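PDB 6WB6: transferrin from Manduca sexta, which transports iron in the insect, binding a single ferric ion per molecule together with a carbonate anion. Local coordinates for residues V54-E59 with G275-N280; A438-K443 with V541-S546. All blocks are in the same frame, centred on the assembly; numbering follows the deposited sequence.

Contact 1: V54-E59 with G275-N280; sequences VPVDPE and GLIGHN
An edge strand, 53-56, of the four-stranded antiparallel sheet in the N-terminal half of this transferrin pairs here with its inner neighbour, V54, P55 and V56 running against I277, L276 and G275. P55 and L276 are the non-hydrogen-bonded pair, and the missing N-H of the proline costs this pairing nothing. V54 and I277 exchange both backbone bonds, V54 N to I277 O and I277 N to V54 O, each 2.9 Å; V56 N reaches G275 O at 2.8 Å, and G275 N returns to V56 O at 3.1 Å. On the face of V54, V56 and I277, I277 CG2 touches V54 CG1 and V56 CG1, each at a tight 3.4 Å. V54 and I277 lie side by side; V56 and I277 cross at about a right angle. I277 holds CG1 anti to its backbone N (chi1 -154°), leaving CG2 between N and the carbonyl carbon, on the valines' side. L43 of helix 39-47 packs over the same three residues. On the other face L276 CD2 lies 3.8 Å from P55 CA. Just past the strand, D57, a predicted iron ligand, instead salt-bridges R376. All hydrogen bonding between the strands is main chain to main chain; the side chains add only aliphatic contact.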
loop_
_atom_site.group_PDB
_atom_site.type_symbol
_atom_site.label_atom_id
_atom_site.label_comp_id
_atom_site.label_asym_id
_atom_site.label_seq_id
_atom_site.Cartn_x
_atom_site.Cartn_y
_atom_site.Cartn_z
ATOM N N VAL A 54 -19.103 3.786 -14.479
ATOM C CA VAL A 54 -17.944 4.193 -13.704
ATOM C C VAL A 54 -16.687 3.894 -14.516
ATOM O O VAL A 54 -16.650 2.908 -15.262
ATOM C CB VAL A 54 -17.932 3.473 -12.346
ATOM C CG1 VAL A 54 -17.746 1.958 -12.558
ATOM C CG2 VAL A 54 -16.875 4.065 -11.445
ATOM N N PRO A 55 -15.659 4.728 -14.427
ATOM C CA PRO A 55 -14.383 4.403 -15.070
ATOM C C PRO A 55 -13.674 3.250 -14.366
ATOM O O PRO A 55 -13.707 3.127 -13.142
ATOM C CB PRO A 55 -13.591 5.712 -14.940
ATOM C CG PRO A 55 -14.185 6.360 -13.718
ATOM C CD PRO A 55 -15.636 6.071 -13.819
ATOM N N VAL A 56 -13.008 2.416 -15.150
ATOM C CA VAL A 56 -12.382 1.202 -14.646
ATOM C C VAL A 56 -11.031 1.011 -15.324
ATOM O O VAL A 56 -10.897 1.225 -16.534
ATOM C CB VAL A 56 -13.270 -0.037 -14.897
ATOM C CG1 VAL A 56 -14.437 -0.131 -13.892
ATOM C CG2 VAL A 56 -13.776 -0.014 -16.315
ATOM N N ASP A 57 -10.033 0.594 -14.547
ATOM C CA ASP A 57 -8.889 -0.085 -15.119
ATOM C C ASP A 57 -9.275 -1.536 -15.412
ATOM O O ASP A 57 -10.270 -2.033 -14.883
ATOM C CB ASP A 57 -7.693 -0.039 -14.168
ATOM C CG ASP A 57 -7.269 1.383 -13.795
ATOM O OD1 ASP A 57 -7.347 2.319 -14.631
ATOM O OD2 ASP A 57 -6.824 1.555 -12.650
ATOM N N PRO A 58 -8.490 -2.238 -16.238
ATOM C CA PRO A 58 -8.740 -3.676 -16.460
ATOM C C PRO A 58 -8.811 -4.490 -15.167
ATOM O O PRO A 58 -9.635 -5.402 -15.028
ATOM C CB PRO A 58 -7.541 -4.082 -17.337
ATOM C CG PRO A 58 -7.059 -2.791 -17.966
ATOM C CD PRO A 58 -7.235 -1.795 -16.878
ATOM N N GLU A 59 -7.958 -4.164 -14.207
ATOM C CA GLU A 59 -8.044 -4.780 -12.892
ATOM C C GLU A 59 -9.433 -4.584 -12.263
ATOM O O GLU A 59 -9.929 -5.467 -11.557
ATOM C CB GLU A 59 -6.940 -4.206 -11.992
ATOM C CG GLU A 59 -5.491 -4.593 -12.381
ATOM C CD GLU A 59 -4.830 -3.593 -13.368
ATOM O OE1 GLU A 59 -5.564 -2.901 -14.082
ATOM O OE2 GLU A 59 -3.587 -3.484 -13.414
ATOM N N GLY A 275 -11.252 2.117 -19.452
ATOM C CA GLY A 275 -12.451 2.693 -20.030
ATOM C C GLY A 275 -13.586 2.834 -19.038
ATOM O O GLY A 275 -13.356 3.089 -17.854
ATOM N N LEU A 276 -14.816 2.686 -19.514
ATOM C CA LEU A 276 -16.006 2.830 -18.685
ATOM C C LEU A 276 -16.763 1.515 -18.683
ATOM O O LEU A 276 -16.878 0.853 -19.720
ATOM C CB LEU A 276 -16.941 3.931 -19.189
ATOM C CG LEU A 276 -16.343 5.310 -19.435
ATOM C CD1 LEU A 276 -17.331 6.153 -20.259
ATOM C CD2 LEU A 276 -16.011 5.941 -18.086
ATOM N N ILE A 277 -17.272 1.156 -17.519
ATOM C CA ILE A 277 -18.086 -0.033 -17.334
ATOM C C ILE A 277 -19.462 0.430 -16.860
ATOM O O ILE A 277 -19.574 1.412 -16.122
ATOM C CB ILE A 277 -17.400 -0.990 -16.330
ATOM C CG1 ILE A 277 -17.823 -2.453 -16.555
ATOM C CG2 ILE A 277 -17.658 -0.525 -14.914
ATOM C CD1 ILE A 277 -17.212 -3.455 -15.541
ATOM N N GLY A 278 -20.509 -0.248 -17.313
ATOM C CA GLY A 278 -21.845 0.038 -16.827
ATOM C C GLY A 278 -22.696 -1.212 -16.802
ATOM O O GLY A 278 -22.318 -2.263 -17.326
ATOM N N HIS A 279 -23.861 -1.097 -16.166
ATOM C CA HIS A 279 -24.758 -2.231 -16.159
ATOM C C HIS A 279 -25.393 -2.401 -17.528
ATOM O O HIS A 279 -25.382 -1.504 -18.373
ATOM C CB HIS A 279 -25.826 -2.088 -15.089
ATOM C CG HIS A 279 -26.631 -0.834 -15.193
ATOM N ND1 HIS A 279 -27.602 -0.649 -16.148
ATOM C CD2 HIS A 279 -26.614 0.292 -14.447
ATOM C CE1 HIS A 279 -28.142 0.548 -15.994
ATOM N NE2 HIS A 279 -27.560 1.140 -14.968
ATOM N N ASN A 280 -25.938 -3.590 -17.745
ATOM C CA ASN A 280 -26.396 -3.968 -19.073
ATOM C C ASN A 280 -27.534 -3.072 -19.549
ATOM O O ASN A 280 -27.702 -2.877 -20.759
ATOM C CB ASN A 280 -26.814 -5.438 -19.057
ATOM C CG ASN A 280 -27.129 -5.967 -20.418
ATOM O OD1 ASN A 280 -26.264 -6.011 -21.294
ATOM N ND2 ASN A 280 -28.373 -6.403 -20.610
#

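Contact 2: A438-K443 with V541-S546; sequences AVAVVK and VAFVSS
V441 sets CG1 anti to its backbone N (chi1 -176°), which puts CG2 beside that N; V544 has CG1 beside its own N (chi1 -65°), which leaves CG2 between N and the carbonyl carbon. The two CG2 methyls therefore meet across the strands at 3.5 Å, a tight contact, with the side chains crossing at about a right angle. V439 CG2 approaches the same V544 methyl more loosely, at 4.2 Å, and V441 CB faces A542 CB. L534 of helix 530-535 packs on V441 and A542, while A530 of that helix meets A542 and V544. This is an antiparallel pairing within the mixed sheet of the C-terminal transferrin-like half, where strand 437-443 also pairs with 557-560 and 581-582. V441 and A542 form a hydrogen-bonded pair, V441 N to A542 O and A542 N to V441 O, both 2.8 Å. In the V439-V544 pair, V439 N gives a nearly straight 3.0 Å bond to V544 O, but V544 N reaches V439 O at 3.3 Å with only 145° at the hydrogen. On the opposite face of the sheet A440 and F543 face each other as a non-hydrogen-bonded pair. V541 CG2 lies over the ring of F543 in its own strand, 4.2 Å above the plane and toward the rim, and reaches across to A440 CB at 3.8 Å and to V442 CG1.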
loop_
_atom_site.group_PDB
_atom_site.type_symbol
_atom_site.label_atom_id
_atom_site.label_comp_id
_atom_site.label_asym_id
_atom_site.label_seq_id
_atom_site.Cartn_x
_atom_site.Cartn_y
_atom_site.Cartn_z
ATOM N N ALA A 438 5.212 8.667 23.225
ATOM C CA ALA A 438 5.024 9.302 24.517
ATOM C C ALA A 438 6.140 10.313 24.730
ATOM O O ALA A 438 7.327 9.977 24.633
ATOM C CB ALA A 438 5.019 8.263 25.636
ATOM N N VAL A 439 5.777 11.559 25.000
ATOM C CA VAL A 439 6.777 12.605 25.142
ATOM C C VAL A 439 6.571 13.308 26.468
ATOM O O VAL A 439 5.627 13.029 27.211
ATOM C CB VAL A 439 6.762 13.620 23.986
ATOM C CG1 VAL A 439 6.793 12.883 22.666
ATOM C CG2 VAL A 439 5.557 14.549 24.065
ATOM N N ALA A 440 7.529 14.180 26.776
ATOM C CA ALA A 440 7.574 14.966 28.003
ATOM C C ALA A 440 7.637 16.427 27.596
ATOM O O ALA A 440 8.672 16.885 27.094
ATOM C CB ALA A 440 8.779 14.600 28.857
ATOM N N VAL A 441 6.538 17.148 27.817
ATOM C CA VAL A 441 6.407 18.535 27.391
ATOM C C VAL A 441 6.781 19.431 28.564
ATOM O O VAL A 441 6.299 19.222 29.691
ATOM C CB VAL A 441 4.973 18.822 26.907
ATOM C CG1 VAL A 441 4.846 20.234 26.382
ATOM C CG2 VAL A 441 4.549 17.805 25.848
ATOM N N VAL A 442 7.662 20.404 28.306
ATOM C CA VAL A 442 8.095 21.394 29.288
ATOM C C VAL A 442 7.928 22.788 28.687
ATOM O O VAL A 442 7.888 22.956 27.472
ATOM C CB VAL A 442 9.557 21.181 29.740
ATOM C CG1 VAL A 442 9.651 19.973 30.678
ATOM C CG2 VAL A 442 10.520 21.007 28.529
ATOM N N LYS A 443 7.797 23.791 29.557
ATOM C CA LYS A 443 7.842 25.173 29.101
ATOM C C LYS A 443 9.256 25.530 28.668
ATOM O O LYS A 443 10.240 25.021 29.206
ATOM C CB LYS A 443 7.393 26.129 30.199
ATOM C CG LYS A 443 5.919 26.027 30.537
ATOM C CD LYS A 443 5.400 27.278 31.207
ATOM C CE LYS A 443 3.913 27.125 31.490
ATOM N NZ LYS A 443 3.302 28.236 32.260
ATOM N N VAL A 541 6.101 19.416 34.059
ATOM C CA VAL A 541 6.324 18.583 32.884
ATOM C C VAL A 541 5.019 17.849 32.604
ATOM O O VAL A 541 4.330 17.419 33.533
ATOM C CB VAL A 541 7.507 17.612 33.117
ATOM C CG1 VAL A 541 7.215 16.695 34.312
ATOM C CG2 VAL A 541 7.812 16.783 31.869
ATOM N N ALA A 542 4.668 17.718 31.325
ATOM C CA ALA A 542 3.445 17.019 30.941
ATOM C C ALA A 542 3.797 15.775 30.140
ATOM O O ALA A 542 4.353 15.886 29.048
ATOM C CB ALA A 542 2.515 17.920 30.129
ATOM N N PHE A 543 3.465 14.595 30.677
ATOM C CA PHE A 543 3.616 13.327 29.954
ATOM C C PHE A 543 2.339 13.094 29.157
ATOM O O PHE A 543 1.308 12.662 29.694
ATOM C CB PHE A 543 3.896 12.162 30.893
ATOM C CG PHE A 543 5.078 12.383 31.771
ATOM C CD1 PHE A 543 6.351 12.020 31.347
ATOM C CD2 PHE A 543 4.931 12.983 33.014
ATOM C CE1 PHE A 543 7.454 12.249 32.153
ATOM C CE2 PHE A 543 6.035 13.222 33.819
ATOM C CZ PHE A 543 7.291 12.850 33.389
ATOM N N VAL A 544 2.421 13.373 27.866
ATOM C CA VAL A 544 1.298 13.284 26.954
ATOM C C VAL A 544 1.766 12.477 25.757
ATOM O O VAL A 544 2.923 12.085 25.673
ATOM C CB VAL A 544 0.801 14.679 26.551
ATOM C CG1 VAL A 544 0.237 15.386 27.786
ATOM C CG2 VAL A 544 1.945 15.501 25.937
ATOM N N SER A 545 0.847 12.195 24.849
ATOM C CA SER A 545 1.214 11.582 23.592
ATOM C C SER A 545 1.637 12.664 22.624
ATOM O O SER A 545 1.132 13.783 22.672
ATOM C CB SER A 545 0.054 10.812 22.969
ATOM O OG SER A 545 0.333 10.595 21.579
ATOM N N SER A 546 2.518 12.298 21.694
ATOM C CA SER A 546 2.846 13.213 20.602
ATOM C C SER A 546 1.608 13.583 19.789
ATOM O O SER A 546 1.523 14.693 19.251
ATOM C CB SER A 546 3.907 12.588 19.705
ATOM O OG SER A 546 3.431 11.397 19.143
#

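From the N terminus, the chain lays down strand 53-56 and enters helix 58-65; contact 1 closes only after 215 intervening residues, when strand 275-279 comes back between 53-56 and 72-79. That long excursion includes the mixed sheet to which 90-97 and 218-222 belong, and both iron-binding tyrosines, Y90 and Y204. After the chain enters the second transferrin-like half, contact 2 closes a shorter loop of 97 residues, bringing 542-545 between strands 437-443 and 458-461. The two loops follow in series, neither nesting nor crossing. Contact 1 joins strands of the four-stranded sheet in the N-terminal half, contact 2 strands of the mixed sheet in the C-terminal half. Their centres lie about 51 Å apart.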